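Local coordinates for conserved hypothetical protein (Streptococcus pneumoniae, PDB 2GK4) that has no established function but probably joins cysteine to 4'-phosphopantothenate during coenzyme A biosynthesis, at residues 16-19 with 20-23; 126-129 with 130-133; 171-174 with 175-179; 212-215 with 216-220. All blocks are in the same frame, centred on the assembly; numbering follows the deposited sequence. Where two conformers were deposited one is given.

Contact 1: 16-19 with 20-23; sequences AIDS and VRSI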
loop_
_atom_site.group_PDB
_atom_site.type_symbol
_atom_site.label_atom_id
_atom_site.label_comp_id
_atom_site.label_asym_id
_atom_site.label_seq_id
_atom_site.Cartn_x
_atom_site.Cartn_y
_atom_site.Cartn_z
ATOM N N ALA A 16 0.510 9.021 -0.157
ATOM C CA ALA A 16 -0.514 9.023 0.909
ATOM C C ALA A 16 -1.801 9.724 0.489
ATOM O O ALA A 16 -1.778 10.805 -0.129
ATOM C CB ALA A 16 0.034 9.627 2.200
ATOM N N ILE A 17 -2.920 9.081 0.785
ATOM C CA ILE A 17 -4.238 9.684 0.593
ATOM C C ILE A 17 -4.668 10.328 1.907
ATOM O O ILE A 17 -5.130 11.481 1.952
ATOM C CB ILE A 17 -5.280 8.633 0.154
ATOM C CG1 ILE A 17 -4.995 8.192 -1.286
ATOM C CG2 ILE A 17 -6.692 9.208 0.227
ATOM C CD1 ILE A 17 -5.729 6.907 -1.698
ATOM N N ASP A 18 -4.523 9.576 2.975
ATOM C CA ASP A 18 -4.885 10.071 4.282
ATOM C C ASP A 18 -3.960 9.381 5.243
ATOM O O ASP A 18 -2.883 8.910 4.844
ATOM C CB ASP A 18 -6.369 9.792 4.579
ATOM C CG ASP A 18 -6.724 8.301 4.508
ATOM O OD1 ASP A 18 -5.996 7.437 5.079
ATOM O OD2 ASP A 18 -7.773 8.006 3.915
ATOM N N SER A 19 -4.367 9.286 6.507
ATOM C CA SER A 19 -3.461 8.774 7.534
ATOM C C SER A 19 -3.185 7.295 7.345
ATOM O O SER A 19 -2.070 6.829 7.614
ATOM C CB SER A 19 -3.993 9.057 8.955
ATOM O OG SER A 19 -5.254 8.444 9.206
ATOM N N VAL A 20 -4.186 6.562 6.854
ATOM C CA VAL A 20 -4.061 5.107 6.698
ATOM C C VAL A 20 -3.830 4.645 5.239
ATOM O O VAL A 20 -2.996 3.755 4.987
ATOM C CB VAL A 20 -5.270 4.381 7.377
ATOM C CG1 VAL A 20 -5.240 2.881 7.111
ATOM C CG2 VAL A 20 -5.231 4.640 8.906
ATOM N N ARG A 21 -4.490 5.298 4.286
ATOM C CA ARG A 21 -4.529 4.783 2.905
ATOM C C ARG A 21 -3.507 5.492 2.024
ATOM O O ARG A 21 -3.259 6.678 2.212
ATOM C CB ARG A 21 -5.936 4.957 2.317
ATOM C CG ARG A 21 -7.003 4.179 3.062
ATOM C CD ARG A 21 -8.368 4.353 2.388
ATOM N NE ARG A 21 -8.783 5.754 2.306
ATOM C CZ ARG A 21 -9.833 6.196 1.611
ATOM N NH1 ARG A 21 -10.608 5.353 0.933
ATOM N NH2 ARG A 21 -10.121 7.493 1.614
ATOM N N SER A 22 -2.945 4.751 1.066
ATOM C CA SER A 22 -2.073 5.309 0.021
ATOM C C SER A 22 -2.453 4.730 -1.310
ATOM O O SER A 22 -3.099 3.664 -1.345
ATOM C CB SER A 22 -0.636 4.891 0.327
ATOM O OG SER A 22 -0.188 5.591 1.493
ATOM N N ILE A 23 -2.099 5.417 -2.397
ATOM C CA ILE A 23 -2.153 4.760 -3.702
ATOM C C ILE A 23 -0.709 4.410 -4.026
ATOM O O ILE A 23 0.190 5.276 -4.031
ATOM C CB ILE A 23 -2.791 5.640 -4.792
ATOM C CG1 ILE A 23 -2.733 4.931 -6.150
ATOM C CG2 ILE A 23 -2.168 7.067 -4.833
ATOM C CD1 ILE A 23 -3.675 5.598 -7.180
HETATM O O HOH W 1 -9.379 9.757 3.369
#

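Contact 2: 126-129 with 130-133; sequences KISS and TDEV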
loop_
_atom_site.group_PDB
_atom_site.type_symbol
_atom_site.label_atom_id
_atom_site.label_comp_id
_atom_site.label_asym_id
_atom_site.label_seq_id
_atom_site.Cartn_x
_atom_site.Cartn_y
_atom_site.Cartn_z
ATOM N N LYS A 126 -16.229 17.977 1.507
ATOM C CA LYS A 126 -17.516 17.466 1.973
ATOM C C LYS A 126 -17.558 15.948 1.751
ATOM O O LYS A 126 -17.946 15.476 0.672
ATOM C CB LYS A 126 -18.655 18.160 1.223
ATOM C CG LYS A 126 -18.454 19.661 1.048
ATOM C CD LYS A 126 -19.675 20.311 0.429
ATOM C CE LYS A 126 -19.464 21.797 0.264
ATOM N NZ LYS A 126 -20.739 22.478 -0.080
ATOM N N ILE A 127 -17.131 15.209 2.776
ATOM C CA ILE A 127 -16.998 13.746 2.759
ATOM C C ILE A 127 -17.613 13.138 4.012
ATOM O O ILE A 127 -17.408 13.653 5.113
ATOM C CB ILE A 127 -15.508 13.275 2.785
ATOM C CG1 ILE A 127 -14.568 14.415 3.191
ATOM C CG2 ILE A 127 -15.099 12.622 1.473
ATOM C CD1 ILE A 127 -13.327 13.957 3.943
ATOM N N SER A 128 -18.341 12.035 3.836
ATOM C CA SER A 128 -18.993 11.321 4.939
ATOM C C SER A 128 -19.022 9.814 4.681
ATOM O O SER A 128 -18.971 9.375 3.530
ATOM C CB SER A 128 -20.431 11.821 5.132
ATOM O OG SER A 128 -20.520 13.231 4.999
ATOM N N SER A 129 -19.127 9.027 5.755
ATOM C CA SER A 129 -19.299 7.577 5.640
ATOM C C SER A 129 -20.622 7.216 4.943
ATOM O O SER A 129 -20.809 6.078 4.486
ATOM C CB SER A 129 -19.213 6.916 7.020
ATOM O OG SER A 129 -20.184 7.452 7.910
ATOM N N THR A 130 -21.526 8.191 4.848
ATOM C CA THR A 130 -22.782 8.001 4.131
ATOM C C THR A 130 -22.623 8.073 2.612
ATOM O O THR A 130 -23.477 7.555 1.886
ATOM C CB THR A 130 -23.893 8.989 4.596
ATOM O OG1 THR A 130 -23.435 10.343 4.479
ATOM C CG2 THR A 130 -24.287 8.715 6.043
ATOM N N ASP A 131 -21.551 8.713 2.129
ATOM C CA ASP A 131 -21.306 8.795 0.682
ATOM C C ASP A 131 -21.270 7.386 0.116
ATOM O O ASP A 131 -20.503 6.542 0.588
ATOM C CB ASP A 131 -19.963 9.475 0.355
ATOM C CG ASP A 131 -19.845 10.888 0.904
ATOM O OD1 ASP A 131 -18.692 11.349 1.071
ATOM O OD2 ASP A 131 -20.872 11.551 1.161
ATOM N N GLU A 132 -22.095 7.114 -0.880
ATOM C CA GLU A 132 -21.976 5.849 -1.579
ATOM C C GLU A 132 -20.731 5.818 -2.462
ATOM O O GLU A 132 -20.211 4.752 -2.781
ATOM C CB GLU A 132 -23.214 5.564 -2.423
ATOM C CG GLU A 132 -24.052 4.392 -1.899
ATOM C CD GLU A 132 -23.288 3.062 -1.939
ATOM O OE1 GLU A 132 -22.667 2.739 -2.993
ATOM O OE2 GLU A 132 -23.306 2.346 -0.908
ATOM N N VAL A 133 -20.280 6.994 -2.882
ATOM C CA VAL A 133 -19.154 7.081 -3.805
ATOM C C VAL A 133 -18.225 8.182 -3.346
ATOM O O VAL A 133 -18.677 9.268 -2.969
ATOM C CB VAL A 133 -19.636 7.342 -5.272
ATOM C CG1 VAL A 133 -18.447 7.558 -6.232
ATOM C CG2 VAL A 133 -20.477 6.190 -5.783
#

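Contact 3: 171-174 with 175-179; sequences LVDI and ARKSL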
loop_
_atom_site.group_PDB
_atom_site.type_symbol
_atom_site.label_atom_id
_atom_site.label_comp_id
_atom_site.label_asym_id
_atom_site.label_seq_id
_atom_site.Cartn_x
_atom_site.Cartn_y
_atom_site.Cartn_z
ATOM N N LEU A 171 7.033 -2.207 -28.313
ATOM C CA LEU A 171 7.820 -2.125 -27.096
ATOM C C LEU A 171 9.123 -1.380 -27.408
ATOM O O LEU A 171 9.522 -0.482 -26.671
ATOM C CB LEU A 171 8.086 -3.544 -26.583
ATOM C CG LEU A 171 8.561 -3.861 -25.180
ATOM C CD1 LEU A 171 7.756 -3.072 -24.123
ATOM C CD2 LEU A 171 8.478 -5.394 -24.909
ATOM N N VAL A 172 9.782 -1.767 -28.498
ATOM C CA VAL A 172 11.002 -1.088 -28.952
ATOM C C VAL A 172 10.773 0.393 -29.293
ATOM O O VAL A 172 11.546 1.258 -28.867
ATOM C CB VAL A 172 11.633 -1.825 -30.167
ATOM C CG1 VAL A 172 12.770 -0.982 -30.794
ATOM C CG2 VAL A 172 12.168 -3.182 -29.674
ATOM N N ASP A 173 9.702 0.673 -30.036
ATOM C CA ASP A 173 9.291 2.039 -30.399
ATOM C C ASP A 173 9.168 2.907 -29.145
ATOM O O ASP A 173 9.807 3.970 -29.045
ATOM C CB ASP A 173 7.974 1.959 -31.206
ATOM C CG ASP A 173 7.244 3.319 -31.406
ATOM O OD1 ASP A 173 7.635 4.372 -30.879
ATOM O OD2 ASP A 173 6.194 3.309 -32.096
ATOM N N ILE A 174 8.376 2.439 -28.189
ATOM C CA ILE A 174 8.187 3.161 -26.917
ATOM C C ILE A 174 9.488 3.306 -26.095
ATOM O O ILE A 174 9.774 4.389 -25.540
ATOM C CB ILE A 174 7.083 2.496 -26.073
ATOM C CG1 ILE A 174 5.753 2.459 -26.854
ATOM C CG2 ILE A 174 6.929 3.183 -24.663
ATOM C CD1 ILE A 174 5.170 3.843 -27.243
ATOM N N ALA A 175 10.260 2.226 -25.997
ATOM C CA ALA A 175 11.558 2.280 -25.316
ATOM C C ALA A 175 12.500 3.300 -25.947
ATOM O O ALA A 175 13.170 4.053 -25.226
ATOM C CB ALA A 175 12.212 0.892 -25.264
ATOM N N ARG A 176 12.553 3.356 -27.281
ATOM C CA ARG A 176 13.422 4.329 -27.943
ATOM C C ARG A 176 13.022 5.779 -27.724
ATOM O O ARG A 176 13.882 6.643 -27.586
ATOM C CB ARG A 176 13.556 4.022 -29.427
ATOM C CG ARG A 176 14.550 2.899 -29.611
ATOM C CD ARG A 176 14.886 2.618 -31.019
ATOM N NE ARG A 176 15.960 1.637 -31.014
ATOM C CZ ARG A 176 16.142 0.695 -31.923
ATOM N NH1 ARG A 176 17.177 -0.132 -31.779
ATOM N NH2 ARG A 176 15.333 0.589 -32.979
ATOM N N LYS A 177 11.722 6.029 -27.674
ATOM C CA LYS A 177 11.210 7.350 -27.355
ATOM C C LYS A 177 11.690 7.764 -25.957
ATOM O O LYS A 177 12.114 8.901 -25.752
ATOM C CB LYS A 177 9.686 7.353 -27.452
ATOM C CG LYS A 177 9.146 7.331 -28.914
ATOM C CD LYS A 177 7.623 7.412 -28.896
ATOM C CE LYS A 177 7.011 7.205 -30.294
ATOM N NZ LYS A 177 7.796 7.847 -31.369
ATOM N N SER A 178 11.645 6.814 -25.022
ATOM C CA SER A 178 12.122 6.997 -23.650
ATOM C C SER A 178 13.636 7.212 -23.578
ATOM O O SER A 178 14.124 8.066 -22.824
ATOM C CB SER A 178 11.709 5.791 -22.802
ATOM O OG SER A 178 12.264 5.887 -21.501
ATOM N N LEU A 179 14.392 6.446 -24.360
ATOM C CA LEU A 179 15.832 6.689 -24.496
ATOM C C LEU A 179 16.174 8.136 -24.812
ATOM O O LEU A 179 17.047 8.733 -24.169
ATOM C CB LEU A 179 16.405 5.799 -25.598
ATOM C CG LEU A 179 17.180 4.554 -25.222
ATOM C CD1 LEU A 179 18.641 4.749 -25.437
ATOM C CD2 LEU A 179 16.950 4.252 -23.812
#

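Contact 4: 212-215 with 216-220; sequences TVQT and KEEIA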
loop_
_atom_site.group_PDB
_atom_site.type_symbol
_atom_site.label_atom_id
_atom_site.label_comp_id
_atom_site.label_asym_id
_atom_site.label_seq_id
_atom_site.Cartn_x
_atom_site.Cartn_y
_atom_site.Cartn_z
ATOM N N THR A 212 18.214 -9.382 -26.792
ATOM C CA THR A 212 17.108 -9.988 -26.048
ATOM C C THR A 212 17.588 -11.008 -25.060
ATOM O O THR A 212 18.629 -11.644 -25.259
ATOM C CB THR A 212 16.065 -10.659 -26.969
ATOM O OG1 THR A 212 16.711 -11.700 -27.726
ATOM C CG2 THR A 212 15.483 -9.656 -27.954
ATOM N N VAL A 213 16.815 -11.171 -23.990
ATOM C CA VAL A 213 17.102 -12.158 -22.960
ATOM C C VAL A 213 15.798 -12.830 -22.500
ATOM O O VAL A 213 14.700 -12.321 -22.735
ATOM C CB VAL A 213 17.835 -11.547 -21.717
ATOM C CG1 VAL A 213 19.255 -11.088 -22.064
ATOM C CG2 VAL A 213 16.996 -10.427 -21.113
ATOM N N GLN A 214 15.932 -13.960 -21.815
ATOM C CA GLN A 214 14.791 -14.808 -21.522
ATOM C C GLN A 214 14.403 -14.948 -20.066
ATOM O O GLN A 214 13.295 -15.430 -19.783
ATOM C CB GLN A 214 15.036 -16.214 -22.086
ATOM C CG GLN A 214 14.786 -16.296 -23.540
ATOM C CD GLN A 214 13.379 -15.857 -23.903
ATOM O OE1 GLN A 214 13.210 -15.029 -24.778
ATOM N NE2 GLN A 214 12.368 -16.377 -23.195
ATOM N N THR A 215 15.331 -14.601 -19.169
ATOM C CA THR A 215 15.152 -14.764 -17.717
ATOM C C THR A 215 15.713 -13.585 -16.946
ATOM O O THR A 215 16.544 -12.806 -17.452
ATOM C CB THR A 215 15.834 -16.064 -17.153
ATOM O OG1 THR A 215 17.262 -15.961 -17.285
ATOM C CG2 THR A 215 15.364 -17.305 -17.884
ATOM N N LYS A 216 15.268 -13.463 -15.697
ATOM C CA LYS A 216 15.769 -12.456 -14.781
ATOM C C LYS A 216 17.254 -12.594 -14.575
ATOM O O LYS A 216 17.954 -11.605 -14.508
ATOM C CB LYS A 216 15.064 -12.586 -13.418
ATOM C CG LYS A 216 13.648 -12.006 -13.419
ATOM C CD LYS A 216 12.905 -12.251 -12.063
ATOM C CE LYS A 216 11.615 -11.442 -12.004
ATOM N NZ LYS A 216 10.652 -11.835 -13.125
ATOM N N GLU A 217 17.730 -13.831 -14.462
ATOM C CA GLU A 217 19.160 -14.066 -14.276
ATOM C C GLU A 217 19.924 -13.563 -15.504
ATOM O O GLU A 217 20.975 -12.926 -15.370
ATOM C CB GLU A 217 19.425 -15.552 -14.007
ATOM C CG GLU A 217 18.833 -16.053 -12.668
ATOM C CD GLU A 217 17.292 -16.144 -12.644
ATOM O OE1 GLU A 217 16.654 -16.449 -13.686
ATOM O OE2 GLU A 217 16.718 -15.922 -11.557
ATOM N N GLU A 218 19.371 -13.811 -16.693
ATOM C CA GLU A 218 20.004 -13.347 -17.933
ATOM C C GLU A 218 20.008 -11.829 -18.000
ATOM O O GLU A 218 20.980 -11.240 -18.504
ATOM C CB GLU A 218 19.293 -13.898 -19.168
ATOM C CG GLU A 218 19.871 -15.207 -19.701
ATOM C CD GLU A 218 19.012 -15.849 -20.803
ATOM O OE1 GLU A 218 18.410 -15.121 -21.635
ATOM O OE2 GLU A 218 18.950 -17.102 -20.836
ATOM N N ILE A 219 18.928 -11.200 -17.511
ATOM C CA ILE A 219 18.876 -9.725 -17.428
ATOM C C ILE A 219 20.045 -9.221 -16.590
ATOM O O ILE A 219 20.830 -8.357 -17.035
ATOM C CB ILE A 219 17.509 -9.192 -16.874
ATOM C CG1 ILE A 219 16.370 -9.545 -17.839
ATOM C CG2 ILE A 219 17.556 -7.657 -16.631
ATOM C CD1 ILE A 219 14.924 -9.369 -17.235
ATOM N N ALA A 220 20.160 -9.773 -15.376
ATOM C CA ALA A 220 21.257 -9.389 -14.475
ATOM C C ALA A 220 22.655 -9.608 -15.050
ATOM O O ALA A 220 23.515 -8.714 -14.936
ATOM C CB ALA A 220 21.098 -10.042 -13.068
HETATM O O HOH W 2 18.968 -14.944 -24.596
#

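Contact 1: 16-19 with 20-23
Asp18 and Arg21 hold each other through backbone, carboxylate and guanidinium, and so close the hairpin between strands 14-16 and 21-25. The packed side is that of Ile17 and Ile23, both buried: Ile17 CD1 reaches Ile23 N at 4.0 Å, and the two side chains lie on Pro99 of strand 97-104 and on Leu136 and Leu138 of strand 133-140. Nearby, Ala16 and Ser22 form a non-hydrogen-bonded antiparallel pair.

The turn itself is tightly hydrogen-bonded. Asp18 OD1 accepts from both Val20 N and Arg21 N, each at 2.7 Å; the first meets the oxygen nearly along its C-O axis, the second from above the carboxylate plane. Bonding two residues ahead makes this an Asx turn, and it is reached because CG of Asp18 stands between its own backbone N and carbonyl carbon (chi1 58°). In return Arg21 O receives Ile17 N at 2.8 Å and Asp18 N at 3.3 Å, both from the same face of its plane.

On the water-facing side, Arg21 bends at chi3 and NE meets Asp18 OD2 at 2.9 Å, with carboxylate and guanidinium only 13° from coplanar. NH2 adds a weak bond to the same oxygen and also donates to a water at 3.0 Å. NH1 turns to Ser95 of the second subunit. The opposed charges thus probably neutralise each other while the guanidinium serves turn, solvent and dimer interface together.

Contact 2: 126-129 with 130-133
Asp131 folds back over Ser128 in the loop before strand 133-140, and each atom of its side chain in turn meets the bend. CB starts 3.3 Å from Ser128 O, the carbonyl that also receives Asp131 N at 3.0 Å; this backbone bond comes from above the carbonyl plane instead of pointing at a lone pair. From there CG lies beside the backbone N of its own residue (chi1 -58°), a torsion that brings the carboxylate back across the turn, and CG still lies 3.2 Å from Ser128 O. OD1 then takes Ser128 N at 2.9 Å along a nearly straight N-H...O line of 169°. The donor stands well above the carboxylate plane, 55° out of it. The same oxygen rests against Ile127, 3.4 Å from CA and 3.8 Å from CG2, and draws a weak bond from Gln134 NE2. OD2 is the farther tip, 3.7 Å from Ser128 N.

That second oxygen lies close to Glu106 OE2, a meeting of like charges that may raise the proton affinity of one of the two acids. On the backbone side, Asp131 O accepts from the hydroxyl of Tyr97 of the second subunit, so the bend also meets the dimer interface. Ser128 to Asp131 form a type I beta turn, one whose last side chain bonds back to the N-H of its first residue.

Contact 3: 171-174 with 175-179
Val172 and Arg176 run side by side off helix 168-182, pointing the same way, while one residue further on Asp173 and Lys177 cross each other at a slant. The two pairs make a compact lesson in how spacing of four residues can yield quite different contacts. In the first, Arg176 extends from CG to NE and carries its guanidinium past the valine; CG1 of Val172 sits over one face, 3.6 Å above the plane and displaced toward its rim, with NH2 3.7 Å away from it. CG1 is placed there by standing anti to the valine's own N (chi1 170°). The polar end of Arg176 is held beyond the helix, NE giving its hydrogen to Glu206 O, and both side chains also touch Leu210 of strand 210-213.

In the second pair, the lysine chain bends at chi4 (-39°), laying CE 3.0 Å from Asp173 OD1 and leaving NZ at 3.5 Å. CE is thus the closer atom to OD1, and the salt bridge from NZ is a long one.

Beneath both pairs runs the regular ladder of the helix, with Arg176 N 2.8 Å from Val172 O and Lys177 N 3.1 Å from Asp173 O. On the inner side, Ala175 tucks CB 3.3 Å from Leu171 O, and both residues pack on strands 186-191 and 202-205, as befits the helix of a beta-alpha-beta crossover. Apolar packing therefore holds the sheet-facing side, whereas Asp173 and Lys177 form a salt bridge without a hydrogen bond, probably a modest attraction.

Contact 4: 212-215 with 216-220
The carboxylate of Glu218 takes the backbone N of Gln214 above its plane, 44° out, with OE1 2.7 Å from that nitrogen. The same oxygen lies 3.5 Å from Val213 CA and receives a water's hydrogen at 3.0 Å, while OE2 is turned to the Thr215 side. A second carboxylate, that of Glu217, approaches Thr215 with OE1 3.6 Å from its CB. These groups lie beside a helix N-cap: strand 210-213 ends, Gln214 makes the corner and Thr215 caps helix 216-228.

Thr215 OG1 stands between its own N and carbonyl carbon (chi1 66°), which brings it over the first turn to accept Glu218 N at 3.1 Å. One residue on, Ile219 N closes the first backbone bond of the helix at 2.9 Å from Thr215 O. Glu218 is thus held at both ends, its N-H by the cap and its carboxylate by the residue before the cap. A negative side chain in the first turn of a helix would also be expected to sit favourably against the N-terminal end of the helix dipole.

Gln214 turns its amide away, OE1 to Arg201 and NE2 to Gln199, and so ties the corner to the loop before strand 202-205. Inward, the side chains of Val213 and Glu218 pass antiparallel, and Ile219 lies crosswise to the valine. There the packing is tight: CG2 of Val213 presses on CG1 of Ile219 at 3.4 Å, inside the usual carbon-carbon distance.

Overall arrangement
All four are short-range contacts, yet their chemistry differs with their place. Contacts 1 and 2 both reach the second subunit and are governed by aspartates that bond backbone N-H groups; contact 2 is a surface turn, contact 1 is partly buried at the dimer interface, and their centres lie about 17 Å apart. Contacts 3 and 4, both partly buried, meet no other chain and belong to the main sheet: contact 3 lies within the crossover helix of a beta-alpha-beta unit, contact 4 at the passage from an outermost strand into the last helix. Both join helix to sheet by apolar packing, but charge differs: a long side-chain ion pair in contact 3, a carboxylate on a backbone N-H in contact 4.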